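Local coordinates for conjugal transfer protein (Escherichia coli, PDB 5I97) that probably forms part of the inner-membrane channel of a plasmid-encoded type IV secretion system, here represented by its VirB8-like soluble domain, at residues T88-N93 with F108-R113. Sequence-based numbering, arbitrary orientation.
Sequences TRVKIN and FTTVRR
Arg-89 lays its guanidinium group flat against Val-111, its partner in an antiparallel hydrogen-bonded pair. The CB of Val-111 stands 3.6 Å above the guanidinium plane, near the middle of the group, and CG1 comes within 3.4 Å of NH1. Arg-89 CG is wedged between the backbone N and the carbonyl carbon (chi1 78°), and the chain then runs extended alongside the valine in the same direction. Further along this face, Thr-109 OG1 donates to Asn-93 OD1 over 2.9 Å, meeting a lone pair of that oxygen in the plane of its carbonyl. Beneath these side chains the strands are joined by paired backbone bonds; Lys-91 N to Thr-109 O is 2.7 Å.

On the opposite face, Val-90, Ile-92 and Phe-108 form an apolar patch. Val-90 CG1 reaches Phe-108 CD2 obliquely at 4.2 Å, while Ile-92 CD1 meets Phe-108 CB. Beyond it, Thr-88 sets CG2 against Thr-110 CB, 3.8 Å away, and Thr-110 turns its hydroxyl to Trp-126.

This antiparallel hairpin is consistent with an NTF2-like fold, in which helices pack on a curved sheet: here helix 27-42 rests on Val-90, Ile-92 and Phe-108, and strand 124-134 flanks 103-114, stacking Trp-126 on the Phe-108 ring.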
# COMPACT_ATOMS: atom_id res chain seq x y z
N THR A 88 -6.19 -7.18 5.34
CA THR A 88 -6.56 -7.83 4.09
C THR A 88 -7.06 -6.83 3.05
O THR A 88 -8.00 -6.09 3.31
CB THR A 88 -7.63 -8.91 4.29
OG1 THR A 88 -7.06 -10.02 4.98
CG2 THR A 88 -8.13 -9.40 2.94
N ARG A 89 -6.38 -6.78 1.91
CA ARG A 89 -6.77 -5.88 0.83
C ARG A 89 -7.50 -6.62 -0.29
O ARG A 89 -7.28 -7.82 -0.51
CB ARG A 89 -5.56 -5.10 0.29
CG ARG A 89 -4.65 -5.87 -0.67
CD ARG A 89 -3.48 -4.98 -1.09
NE ARG A 89 -2.48 -5.69 -1.89
CZ ARG A 89 -1.44 -6.34 -1.39
NH1 ARG A 89 -1.24 -6.38 -0.08
NH2 ARG A 89 -0.60 -6.95 -2.21
N VAL A 90 -8.36 -5.90 -1.00
CA VAL A 90 -9.16 -6.45 -2.08
C VAL A 90 -8.76 -5.92 -3.46
O VAL A 90 -8.49 -4.75 -3.62
CB VAL A 90 -10.68 -6.12 -1.89
CG1 VAL A 90 -11.49 -6.47 -3.14
CG2 VAL A 90 -11.24 -6.80 -0.65
N LYS A 91 -8.70 -6.84 -4.42
CA LYS A 91 -8.55 -6.52 -5.83
C LYS A 91 -9.76 -7.02 -6.62
O LYS A 91 -10.01 -8.22 -6.66
CB LYS A 91 -7.27 -7.14 -6.39
CG LYS A 91 -6.92 -6.70 -7.80
CD LYS A 91 -6.91 -5.20 -7.97
CE LYS A 91 -6.27 -4.83 -9.29
NZ LYS A 91 -6.96 -5.54 -10.40
N ILE A 92 -10.53 -6.11 -7.20
CA ILE A 92 -11.64 -6.50 -8.07
C ILE A 92 -11.10 -6.94 -9.43
O ILE A 92 -10.38 -6.19 -10.07
CB ILE A 92 -12.65 -5.35 -8.26
CG1 ILE A 92 -13.16 -4.85 -6.91
CG2 ILE A 92 -13.81 -5.80 -9.13
CD1 ILE A 92 -14.00 -5.85 -6.14
N ASN A 93 -11.47 -8.13 -9.88
CA ASN A 93 -10.96 -8.64 -11.14
C ASN A 93 -11.95 -8.50 -12.31
O ASN A 93 -11.55 -8.22 -13.44
CB ASN A 93 -10.55 -10.11 -10.99
CG ASN A 93 -9.49 -10.32 -9.91
OD1 ASN A 93 -9.65 -11.17 -9.03
ND2 ASN A 93 -8.43 -9.54 -9.96
N PHE A 108 -13.00 -11.47 -7.37
CA PHE A 108 -12.04 -10.64 -6.68
C PHE A 108 -10.96 -11.43 -5.97
O PHE A 108 -11.08 -12.62 -5.69
CB PHE A 108 -12.78 -9.71 -5.69
CG PHE A 108 -13.47 -10.43 -4.56
CD1 PHE A 108 -14.67 -11.08 -4.75
CD2 PHE A 108 -12.94 -10.38 -3.27
CE1 PHE A 108 -15.29 -11.72 -3.70
CE2 PHE A 108 -13.58 -11.01 -2.23
CZ PHE A 108 -14.75 -11.68 -2.44
N THR A 109 -9.88 -10.72 -5.66
CA THR A 109 -8.72 -11.31 -5.04
C THR A 109 -8.40 -10.61 -3.74
O THR A 109 -8.41 -9.39 -3.66
CB THR A 109 -7.51 -11.23 -5.97
OG1 THR A 109 -7.74 -12.08 -7.10
CG2 THR A 109 -6.24 -11.71 -5.26
N THR A 110 -8.15 -11.40 -2.71
CA THR A 110 -7.71 -10.86 -1.43
C THR A 110 -6.25 -11.19 -1.17
O THR A 110 -5.78 -12.29 -1.48
CB THR A 110 -8.58 -11.37 -0.26
OG1 THR A 110 -8.63 -12.80 -0.29
CG2 THR A 110 -9.99 -10.83 -0.38
N VAL A 111 -5.52 -10.22 -0.63
CA VAL A 111 -4.15 -10.44 -0.19
C VAL A 111 -4.06 -10.12 1.29
O VAL A 111 -4.20 -8.97 1.70
CB VAL A 111 -3.15 -9.56 -0.96
CG1 VAL A 111 -1.75 -9.72 -0.38
CG2 VAL A 111 -3.15 -9.91 -2.44
N ARG A 112 -3.89 -11.16 2.10
CA ARG A 112 -3.81 -10.97 3.55
C ARG A 112 -2.37 -10.77 3.99
O ARG A 112 -1.46 -11.43 3.49
CB ARG A 112 -4.44 -12.15 4.28
CG ARG A 112 -4.30 -12.13 5.78
CD ARG A 112 -5.08 -13.27 6.35
NE ARG A 112 -4.97 -13.33 7.79
CZ ARG A 112 -4.14 -14.13 8.45
NH1 ARG A 112 -3.35 -14.95 7.77
NH2 ARG A 112 -4.10 -14.11 9.77
N ARG A 113 -2.17 -9.92 4.98
CA ARG A 113 -0.83 -9.72 5.48
C ARG A 113 -0.81 -9.71 7.00
O ARG A 113 -1.44 -8.87 7.64
CB ARG A 113 -0.27 -8.40 4.94
CG ARG A 113 0.96 -7.89 5.65
CD ARG A 113 2.14 -8.81 5.39
NE ARG A 113 3.35 -8.35 6.05
CZ ARG A 113 4.28 -7.61 5.45
NH1 ARG A 113 4.11 -7.22 4.20
NH2 ARG A 113 5.37 -7.25 6.12